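PDB 5A3D: DNA repair protein RAD14 from Saccharomyces cerevisiae, which binds damaged, kinked DNA and is required for the incision step of nucleotide excision repair, represented here by its DNA-binding domain. Local coordinates for residues Cys4-Ile9 and Glu35-Leu40; Ala1-Cys4 and Asn10-Met13; Lys67-Pro70 and Thr74-Arg77. All coordinates share one frame; numbering follows the deposited sequence.

Interaction 1: Cys4-Ile9 and Glu35-Leu40; sequences CIECHI and EKYALL. With ZN (zinc ion), chain F.
Glu6 OE2 is gripped twice. Lys36 NZ approaches Glu6 OE2 at 2.8 Å on the syn lone pair, the side of the other carboxylate oxygen, and makes a salt bridge, while Tyr37 OH donates to the same OE2, on its anti lone pair, at 2.6 Å. Two donors on different lone pairs of one oxygen fix the rotation of the carboxylate and would be expected to keep it ionised. Its plane stands 79° from that of the Tyr37 ring, whose phenol edge it meets. Glu6 bends at chi2 (-75°), which carries the carboxylate beside the phenol oxygen and lays CG 3.4 Å from Tyr37 OH. Lys36 arrives from the other direction on a chain extended beyond CG, its own CB seated over the centre of one Tyr37 face. Ile5 CD1 comes no nearer than 4.2 Å to Tyr37 OH, a loose van der Waals contact.

Glu6 sits inside the CxxC turn of the zinc finger: Cys4 SG and Cys7 SG each bind the zinc ion at 2.4 Å, and Cys26 and Cys29 complete the site. The backbone folds round the first thiolate, with Glu6 N donating to Cys4 SG at 3.4 Å and Cys7 N more weakly. The contact therefore ties this metal-binding turn to the end of helix 34-37, just ahead of strand 39-41. Tyr37 also packs on Leu23 and Val25, and Glu6 lies against Cys29 on helix 27-32.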
loop_
_atom_site.group_PDB
_atom_site.type_symbol
_atom_site.label_atom_id
_atom_site.label_comp_id
_atom_site.label_asym_id
_atom_site.label_seq_id
_atom_site.Cartn_x
_atom_site.Cartn_y
_atom_site.Cartn_z
ATOM N N CYS B 4 -10.996 14.548 37.607
ATOM C CA CYS B 4 -10.160 13.460 37.051
ATOM C C CYS B 4 -10.564 12.064 37.499
ATOM O O CYS B 4 -10.778 11.798 38.681
ATOM C CB CYS B 4 -8.735 13.722 37.504
ATOM S SG CYS B 4 -7.571 12.438 37.036
ATOM N N ILE B 5 -10.688 11.154 36.540
ATOM C CA ILE B 5 -11.179 9.803 36.833
ATOM C C ILE B 5 -10.144 8.950 37.579
ATOM O O ILE B 5 -10.452 7.903 38.066
ATOM C CB ILE B 5 -11.656 9.102 35.530
ATOM C CG1 ILE B 5 -10.483 8.853 34.599
ATOM C CG2 ILE B 5 -12.692 9.982 34.872
ATOM C CD1 ILE B 5 -10.797 8.572 33.125
ATOM N N GLU B 6 -8.890 9.391 37.676
ATOM C CA GLU B 6 -7.940 8.618 38.454
ATOM C C GLU B 6 -7.915 9.109 39.896
ATOM O O GLU B 6 -8.156 8.333 40.875
ATOM C CB GLU B 6 -6.571 8.697 37.806
ATOM C CG GLU B 6 -6.612 7.961 36.501
ATOM C CD GLU B 6 -6.606 6.429 36.682
ATOM O OE1 GLU B 6 -6.485 5.924 37.844
ATOM O OE2 GLU B 6 -6.721 5.753 35.676
ATOM N N CYS B 7 -7.626 10.393 40.065
ATOM C CA CYS B 7 -7.410 10.880 41.400
ATOM C C CYS B 7 -8.700 11.346 42.087
ATOM O O CYS B 7 -8.778 11.370 43.309
ATOM C CB CYS B 7 -6.337 11.995 41.383
ATOM S SG CYS B 7 -6.698 13.571 40.597
ATOM N N HIS B 8 -9.673 11.785 41.291
ATOM C CA HIS B 8 -10.961 12.344 41.794
ATOM C C HIS B 8 -10.879 13.687 42.513
ATOM O O HIS B 8 -11.763 14.026 43.289
ATOM C CB HIS B 8 -11.626 11.325 42.705
ATOM C CG HIS B 8 -11.699 9.973 42.087
ATOM N ND1 HIS B 8 -12.456 9.715 40.960
ATOM C CD2 HIS B 8 -11.116 8.796 42.432
ATOM C CE1 HIS B 8 -12.330 8.440 40.634
ATOM N NE2 HIS B 8 -11.534 7.855 41.521
ATOM N N ILE B 9 -9.793 14.385 42.246
ATOM C CA ILE B 9 -9.383 15.578 42.910
ATOM C C ILE B 9 -9.199 16.725 41.957
ATOM O O ILE B 9 -9.864 17.727 42.095
ATOM C CB ILE B 9 -8.088 15.331 43.670
ATOM C CG1 ILE B 9 -8.381 14.351 44.787
ATOM C CG2 ILE B 9 -7.558 16.665 44.277
ATOM C CD1 ILE B 9 -7.107 13.894 45.455
ATOM N N GLU B 35 1.128 2.862 32.328
ATOM C CA GLU B 35 0.441 1.645 31.838
ATOM C C GLU B 35 -0.917 1.892 31.206
ATOM O O GLU B 35 -1.387 1.074 30.418
ATOM C CB GLU B 35 0.284 0.594 32.962
ATOM C CG GLU B 35 -0.788 0.905 34.012
ATOM C CD GLU B 35 -0.430 1.903 35.122
ATOM O OE1 GLU B 35 0.648 2.567 35.113
ATOM O OE2 GLU B 35 -1.287 2.055 36.030
ATOM N N LYS B 36 -1.531 3.026 31.519
ATOM C CA LYS B 36 -2.727 3.488 30.848
ATOM C C LYS B 36 -2.489 4.658 29.861
ATOM O O LYS B 36 -3.089 4.661 28.764
ATOM C CB LYS B 36 -3.792 3.971 31.843
ATOM C CG LYS B 36 -4.539 2.860 32.596
ATOM C CD LYS B 36 -5.459 3.425 33.624
ATOM C CE LYS B 36 -6.301 2.358 34.328
ATOM N NZ LYS B 36 -6.857 2.978 35.582
ATOM N N TYR B 37 -1.665 5.640 30.236
ATOM C CA TYR B 37 -1.741 6.889 29.582
ATOM C C TYR B 37 -0.559 7.295 28.729
ATOM O O TYR B 37 -0.532 8.355 28.164
ATOM C CB TYR B 37 -2.113 7.973 30.592
ATOM C CG TYR B 37 -3.399 7.694 31.327
ATOM C CD1 TYR B 37 -4.586 7.543 30.650
ATOM C CD2 TYR B 37 -3.409 7.474 32.688
ATOM C CE1 TYR B 37 -5.792 7.276 31.298
ATOM C CE2 TYR B 37 -4.621 7.229 33.342
ATOM C CZ TYR B 37 -5.803 7.074 32.649
ATOM O OH TYR B 37 -6.996 6.849 33.319
ATOM N N ALA B 38 0.430 6.469 28.686
ATOM C CA ALA B 38 1.621 6.821 27.944
ATOM C C ALA B 38 1.302 6.960 26.464
ATOM O O ALA B 38 0.493 6.219 25.934
ATOM C CB ALA B 38 2.645 5.694 28.021
ATOM N N LEU B 39 2.063 7.781 25.788
ATOM C CA LEU B 39 1.860 7.947 24.337
ATOM C C LEU B 39 2.954 7.147 23.637
ATOM O O LEU B 39 4.095 7.058 24.110
ATOM C CB LEU B 39 1.842 9.365 23.948
ATOM C CG LEU B 39 0.830 10.295 24.616
ATOM C CD1 LEU B 39 0.948 11.703 24.029
ATOM C CD2 LEU B 39 -0.607 9.750 24.483
ATOM N N LEU B 40 2.528 6.430 22.598
ATOM C CA LEU B 40 3.371 5.475 21.895
ATOM C C LEU B 40 3.421 5.943 20.460
ATOM O O LEU B 40 2.409 6.323 19.856
ATOM C CB LEU B 40 2.707 4.111 21.895
ATOM C CG LEU B 40 2.445 3.466 23.261
ATOM C CD1 LEU B 40 1.772 2.119 23.042
ATOM C CD2 LEU B 40 3.772 3.318 23.909
HETATM ZN ZN ZN F . -5.758 13.026 38.488
#

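Interaction 2: Ala1-Cys4 and Asn10-Met13; sequences APKC and NIEM. With ZN (zinc ion), chain F.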
loop_
_atom_site.group_PDB
_atom_site.type_symbol
_atom_site.label_atom_id
_atom_site.label_comp_id
_atom_site.label_asym_id
_atom_site.label_seq_id
_atom_site.Cartn_x
_atom_site.Cartn_y
_atom_site.Cartn_z
ATOM N N ALA B 1 -17.398 21.024 39.774
ATOM C CA ALA B 1 -16.789 20.790 38.417
ATOM C C ALA B 1 -16.339 19.317 38.167
ATOM O O ALA B 1 -16.234 18.508 39.093
ATOM C CB ALA B 1 -15.643 21.787 38.176
ATOM N N PRO B 2 -16.133 18.947 36.913
ATOM C CA PRO B 2 -15.808 17.538 36.630
ATOM C C PRO B 2 -14.390 17.143 37.138
ATOM O O PRO B 2 -13.448 17.901 36.950
ATOM C CB PRO B 2 -15.916 17.441 35.102
ATOM C CG PRO B 2 -15.846 18.853 34.616
ATOM C CD PRO B 2 -16.352 19.740 35.701
ATOM N N LYS B 3 -14.257 15.983 37.782
ATOM C CA LYS B 3 -12.980 15.587 38.399
ATOM C C LYS B 3 -12.294 14.480 37.629
ATOM O O LYS B 3 -12.909 13.630 36.995
ATOM C CB LYS B 3 -13.123 15.205 39.866
ATOM C CG LYS B 3 -13.678 16.362 40.732
ATOM C CD LYS B 3 -13.590 16.062 42.218
ATOM C CE LYS B 3 -14.469 16.993 43.073
ATOM N NZ LYS B 3 -14.264 18.475 42.927
ATOM N N CYS B 4 -10.996 14.548 37.607
ATOM C CA CYS B 4 -10.160 13.460 37.051
ATOM C C CYS B 4 -10.564 12.064 37.499
ATOM O O CYS B 4 -10.778 11.798 38.681
ATOM C CB CYS B 4 -8.735 13.722 37.504
ATOM S SG CYS B 4 -7.571 12.438 37.036
ATOM N N ASN B 10 -8.296 16.583 41.001
ATOM C CA ASN B 10 -7.978 17.641 40.067
ATOM C C ASN B 10 -9.161 17.860 39.128
ATOM O O ASN B 10 -9.901 16.895 38.759
ATOM C CB ASN B 10 -6.710 17.301 39.300
ATOM C CG ASN B 10 -5.418 17.842 39.963
ATOM O OD1 ASN B 10 -5.447 18.816 40.720
ATOM N ND2 ASN B 10 -4.293 17.138 39.717
ATOM N N ILE B 11 -9.291 19.123 38.779
ATOM C CA ILE B 11 -10.239 19.655 37.859
ATOM C C ILE B 11 -9.654 20.112 36.530
ATOM O O ILE B 11 -10.431 20.368 35.558
ATOM C CB ILE B 11 -10.854 20.822 38.636
ATOM C CG1 ILE B 11 -12.280 20.553 38.878
ATOM C CG2 ILE B 11 -10.425 22.225 38.214
ATOM C CD1 ILE B 11 -12.392 19.569 39.972
ATOM N N GLU B 12 -8.326 20.306 36.490
ATOM C CA GLU B 12 -7.655 20.715 35.283
ATOM C C GLU B 12 -7.118 19.456 34.574
ATOM O O GLU B 12 -6.259 18.811 35.090
ATOM C CB GLU B 12 -6.558 21.744 35.554
ATOM C CG GLU B 12 -7.044 22.988 36.256
ATOM C CD GLU B 12 -8.055 23.809 35.437
ATOM O OE1 GLU B 12 -8.090 23.629 34.183
ATOM O OE2 GLU B 12 -8.821 24.638 36.029
ATOM N N MET B 13 -7.657 19.114 33.392
ATOM C CA MET B 13 -7.249 17.851 32.722
ATOM C C MET B 13 -6.034 18.114 31.862
ATOM O O MET B 13 -5.775 19.242 31.440
ATOM C CB MET B 13 -8.382 17.278 31.888
ATOM C CG MET B 13 -9.735 17.006 32.574
ATOM S SD MET B 13 -9.510 15.990 34.085
ATOM C CE MET B 13 -10.766 16.727 35.090
HETATM ZN ZN ZN F . -5.758 13.026 38.488
#
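The first zinc-binding turn of the finger is closed at its base by Ala1-Cys4 and Asn10-Met13, two irregular chains that enter and leave the CxxC loop. One backbone bond joins them: Cys4 N donates to Asn10 O at 2.8 Å, with an N-H...O angle of 174°. Asn10 O also takes a CA-H...O contact from Lys3 CA at 3.4 Å. Cys4, whose SG holds the zinc ion, is thus fixed through its main chain by the residue that follows the loop.

Side chains fill in round this bond. Met13 folds back, bent at chi2 (-52°) and again at chi3, and its methyl CE comes to rest 3.3 Å from Cys4 N and against Pro2 O; SD lies 4.2 Å from Cys4 CB. Ile11 meets the outer part of Ala1-Cys4 with its longer branch: CG1 touches Ala1 CB at 3.7 Å, and CD1 crosses the aliphatic part of Lys3, 3.5 Å from CG. Lys3 turns only at its far end (chi4 -55°), bringing NZ back to within 3.7 Å of Ile11 CD1. The contact lies at the protein surface, but Met13 and Pro2 both also pack on Gln24, and Asn10 on Cys26, so the base of the turn leans on the chain bearing the second cysteine pair. A CxxC turn whose flanking chains are joined by a main-chain bond is characteristic of a zinc knuckle, and here it supplies Cys4 and Cys7 of the four-cysteine finger.

Interaction 3: Lys67-Pro70 and Thr74-Arg77; sequences KPNP and TFAR. With nucleotides of chain C; nucleotides of chain D.
Lys67-Pro70 leaves the end of strand 65-67 and Thr74-Arg77 leads into strand 78-82; beyond Lys67 both are irregular, and they come closest at Asn69 and Arg77, whose CA atoms are 4.7 Å apart. No backbone hydrogen bond joins these arms. Their link is the Asn69 amide: ND2 donates to Ala76 O at 2.9 Å, with an N-H...O angle of 158°, and the acceptor lies almost exactly in the amide plane. With CG anti to the backbone N (chi1 -173°), the Asn69 side chain reaches across to Ala76, and CG also rests 3.6 Å from Phe75 CB. The amide stands 85° from the Phe75 ring and lies at its edge through OD1. Asn69 has further partners: ND2 also bonds O2 of a uracil base, and OD1 accepts from His71 N. One amide thus bridges the two arms and also contacts a DNA base.

This strand-to-strand loop belongs to a beta-hairpin that the Rad14 DNA-binding domain applies to the kinked duplex. Phe75 is its stacking residue: the ring stacks face to face on the base of DA14 of chain C, CZ 3.3 Å from C5. Beside it, Thr74 OG1 sits 3.0 Å from O4' of DC15 of chain C and is bonded to Ser72 OG. Ala76 CB rests 3.4 Å from O3' of DG3 of chain D, so neighbouring loop residues touch both DNA strands. At the strand end of the loop, Arg77 CB packs on Lys67 O at 3.4 Å, while its guanidinium NE pairs with Glu66.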
loop_
_atom_site.group_PDB
_atom_site.type_symbol
_atom_site.label_atom_id
_atom_site.label_comp_id
_atom_site.label_asym_id
_atom_site.label_seq_id
_atom_site.Cartn_x
_atom_site.Cartn_y
_atom_site.Cartn_z
ATOM N N LYS B 67 2.603 15.026 15.339
ATOM C CA LYS B 67 3.611 16.062 15.531
ATOM C C LYS B 67 4.647 16.019 14.445
ATOM O O LYS B 67 4.746 15.008 13.722
ATOM C CB LYS B 67 4.304 15.824 16.868
ATOM C CG LYS B 67 3.316 15.478 17.990
ATOM C CD LYS B 67 3.292 16.512 19.031
ATOM C CE LYS B 67 3.022 17.922 18.608
ATOM N NZ LYS B 67 2.337 18.627 19.783
ATOM N N PRO B 68 5.430 17.123 14.297
ATOM C CA PRO B 68 6.573 17.065 13.384
ATOM C C PRO B 68 7.437 15.855 13.733
ATOM O O PRO B 68 7.609 15.531 14.936
ATOM C CB PRO B 68 7.312 18.397 13.656
ATOM C CG PRO B 68 6.235 19.338 14.168
ATOM C CD PRO B 68 5.404 18.387 15.059
ATOM N N ASN B 69 7.996 15.221 12.711
ATOM C CA ASN B 69 8.914 14.150 12.866
ATOM C C ASN B 69 10.188 14.751 13.551
ATOM O O ASN B 69 10.764 15.681 13.022
ATOM C CB ASN B 69 9.265 13.572 11.481
ATOM C CG ASN B 69 10.129 12.306 11.566
ATOM O OD1 ASN B 69 11.196 12.374 12.094
ATOM N ND2 ASN B 69 9.631 11.147 11.070
ATOM N N PRO B 70 10.632 14.189 14.684
ATOM C CA PRO B 70 11.812 14.735 15.380
ATOM C C PRO B 70 13.121 14.664 14.609
ATOM O O PRO B 70 13.961 15.536 14.807
ATOM C CB PRO B 70 11.913 13.914 16.666
ATOM C CG PRO B 70 10.901 12.902 16.621
ATOM C CD PRO B 70 10.029 13.060 15.394
ATOM N N THR B 74 10.779 17.585 7.267
ATOM C CA THR B 74 10.450 17.021 5.928
ATOM C C THR B 74 10.119 15.537 5.879
ATOM O O THR B 74 9.791 15.035 4.844
ATOM C CB THR B 74 11.642 17.240 4.975
ATOM O OG1 THR B 74 12.766 16.418 5.373
ATOM C CG2 THR B 74 12.057 18.743 4.987
ATOM N N PHE B 75 10.330 14.808 6.970
ATOM C CA PHE B 75 10.007 13.404 7.034
ATOM C C PHE B 75 8.539 13.288 7.460
ATOM O O PHE B 75 8.008 14.254 7.989
ATOM C CB PHE B 75 10.878 12.703 8.070
ATOM C CG PHE B 75 12.333 12.630 7.718
ATOM C CD1 PHE B 75 12.813 13.062 6.481
ATOM C CD2 PHE B 75 13.207 12.100 8.640
ATOM C CE1 PHE B 75 14.164 12.979 6.184
ATOM C CE2 PHE B 75 14.565 12.012 8.330
ATOM C CZ PHE B 75 15.006 12.440 7.112
ATOM N N ALA B 76 7.947 12.131 7.197
ATOM C CA ALA B 76 6.563 11.825 7.581
ATOM C C ALA B 76 6.264 12.160 9.086
ATOM O O ALA B 76 7.045 11.835 9.941
ATOM C CB ALA B 76 6.301 10.382 7.343
ATOM N N ARG B 77 5.164 12.842 9.354
ATOM C CA ARG B 77 4.804 13.230 10.701
ATOM C C ARG B 77 4.741 12.051 11.653
ATOM O O ARG B 77 4.280 10.965 11.356
ATOM C CB ARG B 77 3.440 13.910 10.785
ATOM C CG ARG B 77 3.326 15.268 10.039
ATOM C CD ARG B 77 1.919 15.932 10.108
ATOM N NE ARG B 77 0.896 15.174 9.370
ATOM C CZ ARG B 77 0.655 15.250 8.093
ATOM N NH1 ARG B 77 1.279 16.092 7.251
ATOM N NH2 ARG B 77 -0.263 14.440 7.609
ATOM P P DA C 14 16.040 10.181 -0.082
ATOM O OP1 DA C 14 16.244 9.863 -1.509
ATOM O OP2 DA C 14 17.121 10.864 0.675
ATOM O "O5'" DA C 14 14.707 11.030 0.064
ATOM C "C5'" DA C 14 13.415 10.399 -0.029
ATOM C "C4'" DA C 14 12.598 10.768 1.183
ATOM O "O4'" DA C 14 12.957 9.911 2.291
ATOM C "C3'" DA C 14 12.848 12.200 1.652
ATOM O "O3'" DA C 14 11.804 13.057 1.175
ATOM C "C2'" DA C 14 12.951 12.094 3.167
ATOM C "C1'" DA C 14 12.753 10.620 3.493
ATOM N N9 DA C 14 13.696 10.113 4.484
ATOM C C8 DA C 14 15.066 10.065 4.399
ATOM N N7 DA C 14 15.645 9.572 5.468
ATOM C C5 DA C 14 14.585 9.289 6.320
ATOM C C6 DA C 14 14.532 8.769 7.626
ATOM N N6 DA C 14 15.607 8.407 8.324
ATOM N N1 DA C 14 13.313 8.631 8.198
ATOM C C2 DA C 14 12.233 9.016 7.507
ATOM N N3 DA C 14 12.155 9.513 6.276
ATOM C C4 DA C 14 13.380 9.631 5.732
ATOM P P DC C 15 12.169 14.358 0.250
ATOM O OP1 DC C 15 10.961 14.706 -0.553
ATOM O OP2 DC C 15 13.452 14.059 -0.491
ATOM O "O5'" DC C 15 12.451 15.499 1.329
ATOM C "C5'" DC C 15 13.645 16.303 1.264
ATOM C "C4'" DC C 15 14.189 16.572 2.649
ATOM O "O4'" DC C 15 14.638 15.347 3.281
ATOM C "C3'" DC C 15 15.366 17.552 2.693
ATOM O "O3'" DC C 15 15.133 18.573 3.670
ATOM C "C2'" DC C 15 16.562 16.690 3.054
ATOM C "C1'" DC C 15 15.950 15.517 3.808
ATOM N N1 DC C 15 16.691 14.262 3.606
ATOM C C2 DC C 15 16.572 13.601 2.380
ATOM O O2 DC C 15 15.830 14.082 1.512
ATOM N N3 DC C 15 17.267 12.460 2.172
ATOM C C4 DC C 15 18.071 11.984 3.126
ATOM N N4 DC C 15 18.740 10.857 2.872
ATOM C C5 DC C 15 18.216 12.639 4.385
ATOM C C6 DC C 15 17.521 13.769 4.577
ATOM P P DG D 3 6.462 7.218 14.191
ATOM O OP1 DG D 3 5.138 7.810 14.556
ATOM O OP2 DG D 3 6.800 5.872 14.608
ATOM O "O5'" DG D 3 6.619 7.306 12.604
ATOM C "C5'" DG D 3 6.432 8.550 11.933
ATOM C "C4'" DG D 3 6.248 8.301 10.450
ATOM O "O4'" DG D 3 7.511 7.939 9.836
ATOM C "C3'" DG D 3 5.275 7.194 10.074
ATOM O "O3'" DG D 3 4.699 7.815 8.933
ATOM C "C2'" DG D 3 6.187 5.994 9.845
ATOM C "C1'" DG D 3 7.461 6.632 9.299
ATOM N N9 DG D 3 8.735 5.984 9.603
ATOM C C8 DG D 3 9.143 5.434 10.793
ATOM N N7 DG D 3 10.375 5.008 10.765
ATOM C C5 DG D 3 10.793 5.259 9.467
ATOM C C6 DG D 3 12.034 5.020 8.846
ATOM O O6 DG D 3 13.035 4.484 9.320
ATOM N N1 DG D 3 12.025 5.418 7.512
ATOM C C2 DG D 3 10.970 6.027 6.878
ATOM N N2 DG D 3 11.170 6.388 5.602
ATOM N N3 DG D 3 9.824 6.304 7.464
ATOM C C4 DG D 3 9.806 5.899 8.750
#

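From the N terminus, interaction 2 closes first: Ala1-Cys4 is pinned to Asn10-Met13 across the small zinc-binding loop. Interaction 1 starts from the same residue, Cys4, and spans 26 residues to Glu35-Leu40, closing the loop that includes the rest of the finger. The two cross rather than nest, since Asn10-Met13 falls within the span of interaction 1 while Ala1-Lys3 lies before it; both touch the zinc ion, and His8 O packs against Lys3 CD. Interaction 3 opens only after interaction 1 has closed and touches neither. It closes the hairpin between strands 65-67 and 78-82, about 27 Å from interaction 1 (centres), at the DNA.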